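Side-chain contacts in bifunctional cytochrome P450/NADPH--P450 reductase (Deinococcus aerius, PDB 7F3H), which probably hydroxylates organic substrates such as fatty acids at the haem iron of its P450 domain, with electrons from NADPH through a fused reductase: residues K117-Q122 / R408-T413; L153-L158 / L412-L417; M123-Q128 / D162-S167. All blocks are in the same frame, centred on the assembly; numbering follows the deposited sequence.

Contact 1 of 3, residues K117-Q122 / R408-T413; sequences KGYFGQ and RQFALT. With HEM (protoporphyrin IX containing Fe), chain E.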
loop_
_atom_site.group_PDB
_atom_site.type_symbol
_atom_site.label_atom_id
_atom_site.label_comp_id
_atom_site.label_asym_id
_atom_site.label_seq_id
_atom_site.Cartn_x
_atom_site.Cartn_y
_atom_site.Cartn_z
ATOM N N LYS A 117 -0.844 16.642 11.549
ATOM C CA LYS A 117 -0.576 16.983 12.943
ATOM C C LYS A 117 -1.698 16.476 13.849
ATOM O O LYS A 117 -1.435 15.898 14.914
ATOM C CB LYS A 117 -0.392 18.496 13.095
ATOM C CG LYS A 117 0.434 18.859 14.325
ATOM C CD LYS A 117 0.249 20.300 14.798
ATOM C CE LYS A 117 0.563 20.394 16.292
ATOM N NZ LYS A 117 0.983 21.763 16.655
ATOM N N GLY A 118 -2.953 16.595 13.390
ATOM C CA GLY A 118 -4.081 16.128 14.182
ATOM C C GLY A 118 -4.021 14.658 14.557
ATOM O O GLY A 118 -4.725 14.230 15.480
ATOM N N TYR A 119 -3.289 13.857 13.782
ATOM C CA TYR A 119 -3.181 12.420 13.963
ATOM C C TYR A 119 -1.904 11.999 14.674
ATOM O O TYR A 119 -1.812 10.844 15.110
ATOM C CB TYR A 119 -3.256 11.717 12.601
ATOM C CG TYR A 119 -4.497 12.045 11.792
ATOM C CD1 TYR A 119 -5.751 11.967 12.353
ATOM C CD2 TYR A 119 -4.401 12.433 10.475
ATOM C CE1 TYR A 119 -6.886 12.255 11.621
ATOM C CE2 TYR A 119 -5.533 12.728 9.726
ATOM C CZ TYR A 119 -6.772 12.644 10.301
ATOM O OH TYR A 119 -7.905 12.922 9.542
ATOM N N PHE A 120 -0.955 12.921 14.869
ATOM C CA PHE A 120 0.382 12.539 15.314
ATOM C C PHE A 120 0.357 11.776 16.630
ATOM O O PHE A 120 0.951 10.688 16.747
ATOM C CB PHE A 120 1.251 13.778 15.476
ATOM C CG PHE A 120 2.615 13.470 15.992
ATOM C CD1 PHE A 120 3.556 12.903 15.153
ATOM C CD2 PHE A 120 2.947 13.727 17.299
ATOM C CE1 PHE A 120 4.832 12.596 15.606
ATOM C CE2 PHE A 120 4.224 13.424 17.777
ATOM C CZ PHE A 120 5.169 12.848 16.925
ATOM N N GLY A 121 -0.294 12.363 17.643
ATOM C CA GLY A 121 -0.397 11.730 18.947
ATOM C C GLY A 121 -0.904 10.310 18.869
ATOM O O GLY A 121 -0.520 9.454 19.680
ATOM N N GLN A 122 -1.818 10.049 17.920
ATOM C CA GLN A 122 -2.337 8.695 17.742
ATOM C C GLN A 122 -1.285 7.793 17.108
ATOM O O GLN A 122 -0.986 6.711 17.629
ATOM C CB GLN A 122 -3.618 8.733 16.907
ATOM C CG GLN A 122 -4.665 9.706 17.465
ATOM C CD GLN A 122 -5.418 10.450 16.370
ATOM O OE1 GLN A 122 -5.470 10.009 15.215
ATOM N NE2 GLN A 122 -5.966 11.613 16.718
ATOM N N ARG A 408 -1.864 8.652 1.166
ATOM C CA ARG A 408 -0.420 8.810 0.986
ATOM C C ARG A 408 0.240 9.544 2.157
ATOM O O ARG A 408 1.241 9.067 2.718
ATOM C CB ARG A 408 -0.145 9.566 -0.313
ATOM C CG ARG A 408 1.304 9.909 -0.533
ATOM C CD ARG A 408 1.566 10.749 -1.825
ATOM N NE ARG A 408 2.957 11.209 -1.815
ATOM C CZ ARG A 408 3.392 12.249 -1.097
ATOM N NH1 ARG A 408 2.526 12.932 -0.369
ATOM N NH2 ARG A 408 4.679 12.617 -1.095
ATOM N N GLN A 409 -0.291 10.719 2.534
ATOM C CA GLN A 409 0.368 11.515 3.575
ATOM C C GLN A 409 0.290 10.830 4.929
ATOM O O GLN A 409 1.260 10.864 5.705
ATOM C CB GLN A 409 -0.211 12.934 3.638
ATOM C CG GLN A 409 0.166 13.816 2.439
ATOM C CD GLN A 409 -0.675 13.502 1.212
ATOM O OE1 GLN A 409 -0.152 13.243 0.132
ATOM N NE2 GLN A 409 -1.998 13.507 1.385
ATOM N N PHE A 410 -0.844 10.178 5.222
ATOM C CA PHE A 410 -0.949 9.362 6.430
ATOM C C PHE A 410 0.099 8.255 6.434
ATOM O O PHE A 410 0.833 8.075 7.420
ATOM C CB PHE A 410 -2.354 8.773 6.537
ATOM C CG PHE A 410 -2.683 8.210 7.898
ATOM C CD1 PHE A 410 -2.292 6.921 8.245
ATOM C CD2 PHE A 410 -3.406 8.969 8.823
ATOM C CE1 PHE A 410 -2.610 6.407 9.479
ATOM C CE2 PHE A 410 -3.733 8.469 10.056
ATOM C CZ PHE A 410 -3.337 7.183 10.397
ATOM N N ALA A 411 0.185 7.511 5.333
ATOM C CA ALA A 411 1.129 6.407 5.252
ATOM C C ALA A 411 2.545 6.888 5.507
ATOM O O ALA A 411 3.218 6.402 6.437
ATOM C CB ALA A 411 1.039 5.742 3.881
ATOM N N LEU A 412 2.975 7.908 4.739
ATOM C CA LEU A 412 4.352 8.387 4.811
ATOM C C LEU A 412 4.654 8.965 6.182
ATOM O O LEU A 412 5.744 8.745 6.731
ATOM C CB LEU A 412 4.634 9.404 3.702
ATOM C CG LEU A 412 4.702 8.795 2.287
ATOM C CD1 LEU A 412 4.851 9.890 1.236
ATOM C CD2 LEU A 412 5.824 7.761 2.166
ATOM N N THR A 413 3.700 9.676 6.780
ATOM C CA THR A 413 3.927 10.160 8.135
ATOM C C THR A 413 4.124 8.987 9.089
ATOM O O THR A 413 5.028 8.997 9.953
ATOM C CB THR A 413 2.750 11.033 8.576
ATOM O OG1 THR A 413 2.513 12.034 7.577
ATOM C CG2 THR A 413 3.009 11.718 9.908
HETATM C CHA HEM E . -5.563 4.140 -3.385
HETATM C CHB HEM E . -6.159 4.674 1.408
HETATM C CHC HEM E . -1.450 3.617 2.090
HETATM C CHD HEM E . -0.940 2.802 -2.663
HETATM C C1A HEM E . -6.124 4.381 -2.155
HETATM C C2A HEM E . -7.522 4.668 -1.913
HETATM C C3A HEM E . -7.700 4.855 -0.596
HETATM C C4A HEM E . -6.422 4.610 0.054
HETATM C CMA HEM E . -9.037 5.198 0.111
HETATM C CAA HEM E . -8.566 4.841 -3.028
HETATM C CBA HEM E . -8.624 6.334 -3.369
HETATM C CGA HEM E . -9.693 6.650 -4.416
HETATM O O1A HEM E . -10.441 7.636 -4.172
HETATM O O2A HEM E . -9.913 5.914 -5.425
HETATM C C1B HEM E . -4.938 4.479 2.020
HETATM C C2B HEM E . -4.648 4.615 3.443
HETATM C C3B HEM E . -3.336 4.370 3.607
HETATM C C4B HEM E . -2.780 4.003 2.318
HETATM C CMB HEM E . -5.681 5.056 4.499
HETATM C CAB HEM E . -2.474 4.293 4.887
HETATM C CBB HEM E . -2.949 4.365 6.133
HETATM C C1C HEM E . -0.891 3.287 0.866
HETATM C C2C HEM E . 0.514 2.951 0.595
HETATM C C3C HEM E . 0.588 2.721 -0.729
HETATM C C4C HEM E . -0.697 2.937 -1.322
HETATM C CMC HEM E . 1.644 2.845 1.661
HETATM C CAC HEM E . 1.755 2.343 -1.629
HETATM C CBC HEM E . 2.986 2.197 -1.162
HETATM C C1D HEM E . -2.145 3.086 -3.274
HETATM C C2D HEM E . -2.441 2.931 -4.696
HETATM C C3D HEM E . -3.707 3.307 -4.868
HETATM C C4D HEM E . -4.275 3.695 -3.593
HETATM C CMD HEM E . -1.479 2.442 -5.811
HETATM C CAD HEM E . -4.426 3.298 -6.205
HETATM C CBD HEM E . -4.984 1.903 -6.294
HETATM C CGD HEM E . -5.614 1.656 -7.623
HETATM O O1D HEM E . -6.410 0.687 -7.657
HETATM O O2D HEM E . -5.330 2.401 -8.618
HETATM N NA HEM E . -5.496 4.325 -0.929
HETATM N NB HEM E . -3.783 4.120 1.367
HETATM N NC HEM E . -1.595 3.250 -0.331
HETATM N ND HEM E . -3.284 3.555 -2.639
HETATM FE FE HEM E . -3.502 3.920 -0.699
#
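Tyr119 and Phe410 meet as an offset edge-to-face pair, the edge of the Phe410 ring turned toward the face of Tyr119. The ring planes stand at 60° and the centroids lie 5.7 Å apart, so the two rings touch along one flank rather than centre to centre. Tyr119 CD2 lies 4.0 Å from Phe410 CD2, and Phe410 CE2 comes as near to Tyr119 CG. With CG anti to the backbone N (chi1 -165°), Phe410 swings its ring out from helix 408-425 into the path of Tyr119, and the two side chains cross at about a right angle. The other flank of the phenylalanine serves the cofactor: Phe410 CD1 lies 3.4 Å from the haem vinyl carbon CBB. One ring thus bridges helix 113-137 and the porphyrin. Helices 113-137 and 408-425 are helices D and L of the P450 fold; helix L follows the loop that carries the cysteine ligand and runs beside the proximal face of the haem. The next residue adds to the same wall, Ala411 CB packing 3.7 Å from the haem methyl CMC. The hydroxyl of the buried tyrosine is bonded away from the ring pair, to Ala110 O. Ile156 and Ser159 of helix 144-161 also pack on Phe410. The first turn of helix 408-425 is tied by its own side chains. Arg408 NH1 donates to Gln409 OE1 at 2.7 Å, in the carbonyl plane on a lone pair, while Leu412 CD1 sits above one face of the guanidinium, toward its rim. Gln409 NE2 is bonded in turn to Phe111 O, linking this end of the helix to the chain just ahead of helix 113-137. Gln409 O is gripped from opposite faces of its plane, by Thr413 N and by Thr413 OG1.

Contact 2 of 3, residues L153-L158 / L412-L417; sequences LDTISL and LTEAKL
A buried contact between the CB-CG2 flank of Thr155 and the carboxylate of Glu414 joins helices 144-161 and 408-425 in the interior of the P450 domain. The two side chains approach from opposite directions, at the point where the backbones come nearest, 8.1 Å between Thr155 CA and Glu414 CA. Glu414 runs out extended beyond CG and lays its carboxylate against the threonine: Thr155 CG2 is 3.5 Å from Glu414 CD and 3.7 Å from Glu414 CG. The modelled approaches of Glu414 OE2 to Thr155 CB and Thr155 CG2, both 3.0 Å, are very close for carbon-oxygen pairs, and their exact values are doubtful. The threonine hydroxyl does not bind the acid. Its first torsion (chi1 -58°) sets OG1 anti to the carbonyl carbon, where it bonds back to Leu151 O, one turn earlier in its own helix, and leaves the carbon flank to meet Glu414. These helices are E and L of the P450 fold, which form a four-helix core with D and I. Both other members reach this spot: Met123 and Val126 of helix 113-137 pack on Thr155, and Thr272 of helix 254-285 touches Glu414. So deep a setting, with carbon atoms against it, would probably raise the pKa of the carboxylate. Beside Thr155, Ile156 puts its side chain about 4 Å from the haem at nearest atoms. Ser157, on the side of the helix turned from Glu414, donates through OG to Leu153 O at 2.7 Å, on the opposite face of that carbonyl from Ser157 N.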
loop_
_atom_site.group_PDB
_atom_site.type_symbol
_atom_site.label_atom_id
_atom_site.label_comp_id
_atom_site.label_asym_id
_atom_site.label_seq_id
_atom_site.Cartn_x
_atom_site.Cartn_y
_atom_site.Cartn_z
ATOM N N LEU A 153 -2.333 -1.593 11.414
ATOM C CA LEU A 153 -3.722 -1.831 11.790
ATOM C C LEU A 153 -4.117 -0.993 12.997
ATOM O O LEU A 153 -5.141 -0.312 12.977
ATOM C CB LEU A 153 -3.953 -3.304 12.065
ATOM C CG LEU A 153 -4.219 -4.188 10.852
ATOM C CD1 LEU A 153 -4.389 -5.664 11.287
ATOM C CD2 LEU A 153 -5.422 -3.681 10.035
ATOM N N ASP A 154 -3.332 -1.037 14.069
ATOM C CA ASP A 154 -3.685 -0.242 15.242
ATOM C C ASP A 154 -3.719 1.242 14.927
ATOM O O ASP A 154 -4.610 1.966 15.394
ATOM C CB ASP A 154 -2.713 -0.515 16.373
ATOM C CG ASP A 154 -3.099 -1.731 17.155
ATOM O OD1 ASP A 154 -3.849 -2.545 16.590
ATOM O OD2 ASP A 154 -2.639 -1.891 18.309
ATOM N N THR A 155 -2.763 1.721 14.139
ATOM C CA THR A 155 -2.705 3.146 13.852
ATOM C C THR A 155 -3.916 3.570 13.032
ATOM O O THR A 155 -4.592 4.563 13.352
ATOM C CB THR A 155 -1.403 3.482 13.131
ATOM O OG1 THR A 155 -0.292 3.086 13.954
ATOM C CG2 THR A 155 -1.309 4.960 12.918
ATOM N N ILE A 156 -4.191 2.843 11.951
ATOM C CA ILE A 156 -5.305 3.249 11.124
ATOM C C ILE A 156 -6.620 3.069 11.896
ATOM O O ILE A 156 -7.521 3.886 11.749
ATOM C CB ILE A 156 -5.261 2.522 9.759
ATOM C CG1 ILE A 156 -6.077 3.290 8.733
ATOM C CG2 ILE A 156 -5.853 1.161 9.831
ATOM C CD1 ILE A 156 -5.669 4.765 8.612
ATOM N N SER A 157 -6.721 2.073 12.796
ATOM C CA SER A 157 -7.943 1.861 13.593
ATOM C C SER A 157 -8.170 2.981 14.604
ATOM O O SER A 157 -9.309 3.430 14.801
ATOM C CB SER A 157 -7.882 0.512 14.321
ATOM O OG SER A 157 -7.829 -0.586 13.418
ATOM N N LEU A 158 -7.105 3.413 15.276
ATOM C CA LEU A 158 -7.199 4.508 16.239
ATOM C C LEU A 158 -7.521 5.832 15.551
ATOM O O LEU A 158 -8.404 6.577 15.997
ATOM C CB LEU A 158 -5.880 4.633 17.002
ATOM C CG LEU A 158 -5.803 5.554 18.231
ATOM C CD1 LEU A 158 -6.952 5.272 19.246
ATOM C CD2 LEU A 158 -4.396 5.580 18.905
ATOM N N LEU A 412 2.975 7.908 4.739
ATOM C CA LEU A 412 4.352 8.387 4.811
ATOM C C LEU A 412 4.654 8.965 6.182
ATOM O O LEU A 412 5.744 8.745 6.731
ATOM C CB LEU A 412 4.634 9.404 3.702
ATOM C CG LEU A 412 4.702 8.795 2.287
ATOM C CD1 LEU A 412 4.851 9.890 1.236
ATOM C CD2 LEU A 412 5.824 7.761 2.166
ATOM N N THR A 413 3.700 9.676 6.780
ATOM C CA THR A 413 3.927 10.160 8.135
ATOM C C THR A 413 4.124 8.987 9.089
ATOM O O THR A 413 5.028 8.997 9.953
ATOM C CB THR A 413 2.750 11.033 8.576
ATOM O OG1 THR A 413 2.513 12.034 7.577
ATOM C CG2 THR A 413 3.009 11.718 9.908
ATOM N N GLU A 414 3.270 7.969 8.957
ATOM C CA GLU A 414 3.267 6.889 9.922
ATOM C C GLU A 414 4.650 6.226 9.873
ATOM O O GLU A 414 5.281 5.961 10.901
ATOM C CB GLU A 414 2.340 5.772 9.512
ATOM C CG GLU A 414 1.658 5.170 10.721
ATOM C CD GLU A 414 1.060 3.771 10.569
ATOM O OE1 GLU A 414 1.608 2.944 9.813
ATOM O OE2 GLU A 414 -0.244 3.791 10.402
ATOM N N ALA A 415 5.115 5.950 8.644
ATOM C CA ALA A 415 6.375 5.247 8.373
ATOM C C ALA A 415 7.597 6.068 8.784
ATOM O O ALA A 415 8.536 5.537 9.401
ATOM C CB ALA A 415 6.449 4.922 6.886
ATOM N N LYS A 416 7.622 7.361 8.426
ATOM C CA LYS A 416 8.679 8.229 8.922
ATOM C C LYS A 416 8.805 8.106 10.439
ATOM O O LYS A 416 9.903 7.882 10.961
ATOM C CB LYS A 416 8.400 9.677 8.517
ATOM C CG LYS A 416 8.535 9.963 7.053
ATOM C CD LYS A 416 8.150 11.396 6.774
ATOM C CE LYS A 416 7.663 11.542 5.345
ATOM N NZ LYS A 416 7.635 12.934 4.806
ATOM N N LEU A 417 7.673 8.203 11.157
ATOM C CA LEU A 417 7.696 8.201 12.624
ATOM C C LEU A 417 8.151 6.865 13.192
ATOM O O LEU A 417 8.926 6.813 14.161
ATOM C CB LEU A 417 6.311 8.535 13.163
ATOM C CG LEU A 417 6.155 8.401 14.667
ATOM C CD1 LEU A 417 7.120 9.313 15.410
ATOM C CD2 LEU A 417 4.729 8.722 15.034
#

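Contact 3 of 3, residues M123-Q128 / D162-S167; sequences MLEVAQ and DYRFRS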
loop_
_atom_site.group_PDB
_atom_site.type_symbol
_atom_site.label_atom_id
_atom_site.label_comp_id
_atom_site.label_asym_id
_atom_site.label_seq_id
_atom_site.Cartn_x
_atom_site.Cartn_y
_atom_site.Cartn_z
ATOM N N MET A 123 -0.661 8.246 16.019
ATOM C CA MET A 123 0.434 7.474 15.440
ATOM C C MET A 123 1.501 7.211 16.497
ATOM O O MET A 123 1.989 6.078 16.659
ATOM C CB MET A 123 1.026 8.205 14.238
ATOM C CG MET A 123 0.016 8.567 13.149
ATOM S SD MET A 123 0.852 9.628 11.930
ATOM C CE MET A 123 -0.068 9.303 10.429
ATOM N N LEU A 124 1.861 8.253 17.251
ATOM C CA LEU A 124 2.908 8.083 18.247
ATOM C C LEU A 124 2.485 7.070 19.296
ATOM O O LEU A 124 3.281 6.203 19.696
ATOM C CB LEU A 124 3.261 9.430 18.877
ATOM C CG LEU A 124 4.310 9.529 19.991
ATOM C CD1 LEU A 124 5.765 9.288 19.511
ATOM C CD2 LEU A 124 4.170 10.915 20.618
ATOM N N GLU A 125 1.213 7.091 19.687
ATOM C CA GLU A 125 0.795 6.156 20.720
ATOM C C GLU A 125 1.086 4.741 20.267
ATOM O O GLU A 125 1.607 3.919 21.036
ATOM C CB GLU A 125 -0.685 6.331 21.051
ATOM C CG GLU A 125 -1.205 5.356 22.137
ATOM C CD GLU A 125 -2.724 5.464 22.323
ATOM O OE1 GLU A 125 -3.254 6.609 22.399
ATOM O OE2 GLU A 125 -3.393 4.404 22.362
ATOM N N VAL A 126 0.761 4.442 19.004
ATOM C CA VAL A 126 0.960 3.085 18.532
ATOM C C VAL A 126 2.453 2.805 18.356
ATOM O O VAL A 126 2.955 1.765 18.804
ATOM C CB VAL A 126 0.150 2.840 17.246
ATOM C CG1 VAL A 126 0.383 1.444 16.767
ATOM C CG2 VAL A 126 -1.353 3.058 17.495
ATOM N N ALA A 127 3.195 3.760 17.770
ATOM C CA ALA A 127 4.612 3.536 17.504
ATOM C C ALA A 127 5.360 3.203 18.797
ATOM O O ALA A 127 6.136 2.229 18.854
ATOM C CB ALA A 127 5.208 4.755 16.793
ATOM N N GLN A 128 5.069 3.953 19.870
ATOM C CA GLN A 128 5.694 3.699 21.168
ATOM C C GLN A 128 5.391 2.282 21.655
ATOM O O GLN A 128 6.284 1.588 22.161
ATOM C CB GLN A 128 5.224 4.762 22.178
ATOM C CG GLN A 128 5.878 6.137 21.950
ATOM C CD GLN A 128 5.328 7.232 22.843
ATOM O OE1 GLN A 128 4.135 7.263 23.167
ATOM N NE2 GLN A 128 6.193 8.159 23.234
ATOM N N ASP A 162 -11.290 5.660 16.333
ATOM C CA ASP A 162 -10.975 5.771 17.749
ATOM C C ASP A 162 -11.087 4.432 18.478
ATOM O O ASP A 162 -11.461 4.380 19.659
ATOM C CB ASP A 162 -11.862 6.837 18.414
ATOM C CG ASP A 162 -11.327 7.301 19.765
ATOM O OD1 ASP A 162 -10.095 7.445 19.923
ATOM O OD2 ASP A 162 -12.141 7.544 20.676
ATOM N N TYR A 163 -10.722 3.330 17.830
ATOM C CA TYR A 163 -10.786 2.062 18.529
ATOM C C TYR A 163 -9.384 1.455 18.636
ATOM O O TYR A 163 -8.572 1.513 17.696
ATOM C CB TYR A 163 -11.892 1.200 17.871
ATOM C CG TYR A 163 -12.130 -0.186 18.372
ATOM C CD1 TYR A 163 -11.501 -0.655 19.503
ATOM C CD2 TYR A 163 -13.386 -0.774 18.101
ATOM C CE1 TYR A 163 -11.818 -1.863 20.052
ATOM C CE2 TYR A 163 -13.780 -1.967 18.697
ATOM C CZ TYR A 163 -12.982 -2.502 19.676
ATOM O OH TYR A 163 -13.313 -3.685 20.305
ATOM N N ARG A 164 -9.078 0.999 19.861
ATOM C CA ARG A 164 -7.767 0.519 20.297
ATOM C C ARG A 164 -7.793 -0.999 20.362
ATOM O O ARG A 164 -8.214 -1.571 21.373
ATOM C CB ARG A 164 -7.458 1.093 21.682
ATOM C CG ARG A 164 -7.076 2.562 21.693
ATOM C CD ARG A 164 -6.553 2.974 23.080
ATOM N NE ARG A 164 -5.895 4.279 23.095
ATOM C CZ ARG A 164 -6.503 5.453 22.917
ATOM N NH1 ARG A 164 -7.813 5.522 22.700
ATOM N NH2 ARG A 164 -5.795 6.574 22.944
ATOM N N PHE A 165 -7.250 -1.654 19.336
ATOM C CA PHE A 165 -7.154 -3.108 19.293
ATOM C C PHE A 165 -6.008 -3.655 20.120
ATOM O O PHE A 165 -5.960 -4.873 20.362
ATOM C CB PHE A 165 -7.019 -3.570 17.844
ATOM C CG PHE A 165 -8.292 -3.439 17.069
ATOM C CD1 PHE A 165 -9.376 -4.242 17.373
ATOM C CD2 PHE A 165 -8.418 -2.498 16.063
ATOM C CE1 PHE A 165 -10.569 -4.126 16.668
ATOM C CE2 PHE A 165 -9.596 -2.369 15.350
ATOM C CZ PHE A 165 -10.682 -3.182 15.658
ATOM N N ARG A 166 -5.095 -2.783 20.555
ATOM C CA ARG A 166 -3.995 -3.147 21.448
ATOM C C ARG A 166 -3.266 -4.399 20.973
ATOM O O ARG A 166 -3.041 -5.345 21.735
ATOM C CB ARG A 166 -4.526 -3.333 22.863
ATOM C CG ARG A 166 -5.394 -2.155 23.326
ATOM C CD ARG A 166 -5.527 -2.123 24.831
ATOM N NE ARG A 166 -6.696 -1.331 25.184
ATOM C CZ ARG A 166 -6.650 -0.080 25.608
ATOM N NH1 ARG A 166 -5.478 0.538 25.778
ATOM N NH2 ARG A 166 -7.787 0.547 25.882
ATOM N N SER A 167 -2.847 -4.379 19.702
ATOM C CA SER A 167 -2.250 -5.564 19.090
ATOM C C SER A 167 -0.860 -5.920 19.635
ATOM O O SER A 167 -0.371 -7.008 19.322
ATOM C CB SER A 167 -2.167 -5.384 17.569
ATOM O OG SER A 167 -3.465 -5.270 17.023
#
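Arg164 grips Glu125 side-on in a bidentate salt bridge: NH2 donates to Glu125 OE1 at 2.6 Å and NE to Glu125 OE2, also at 2.6 Å. It clasps helix 113-137, helix D of the P450 fold, to the loop that leaves helix E (144-161) on its way to helix F (175-190). Both oxygens use their syn lone pairs. The carboxylate and guanidinium planes are only 16° apart, but the oxygens are tilted somewhat out of the guanidinium plane, and the side chains cross at about a right angle. Glu125 reaches out with CG anti to its own N (chi1 179°) and an extended chain. With an alanine here both bonds are gone, and Arg164 would probably be left without its counter-charge and its guanidinium free to turn at the surface. Arg166 NH1 is 5.6 Å from Glu125 OE2, too far for a bond, and may add a weak long-range attraction. Further out, Arg164 rests on Leu158 of helix E, and Phe165 packs against Asp154 and Ser157 of the same helix. Within the loop, Phe165 CE1 sits over the centre of the Tyr163 ring, 4.2 Å above its plane.

Overall arrangement
All on the same side of the chain's centre, contacts 1 and 2 lie buried beside the haem and contact 3 at the surface. Contacts 1 and 2 have centres 6 Å apart and both end on helix 408-425, sharing Leu412 and Thr413, having started from helices 113-137 and 144-161; contact 3 lies 9 Å from contact 2 and 13 Å from contact 1. Helix 113-137 serves contacts 1 and 3. In sequence, contact 3 is nested inside the loop closed by contact 1, while contacts 2 and 3 interleave. Thr413 touches Met123, and Asp154 is probably hydrogen-bonded to Ser167. Helices D, E and L are thus fastened together beside the haem, with the loop after helix E held against helices D and E.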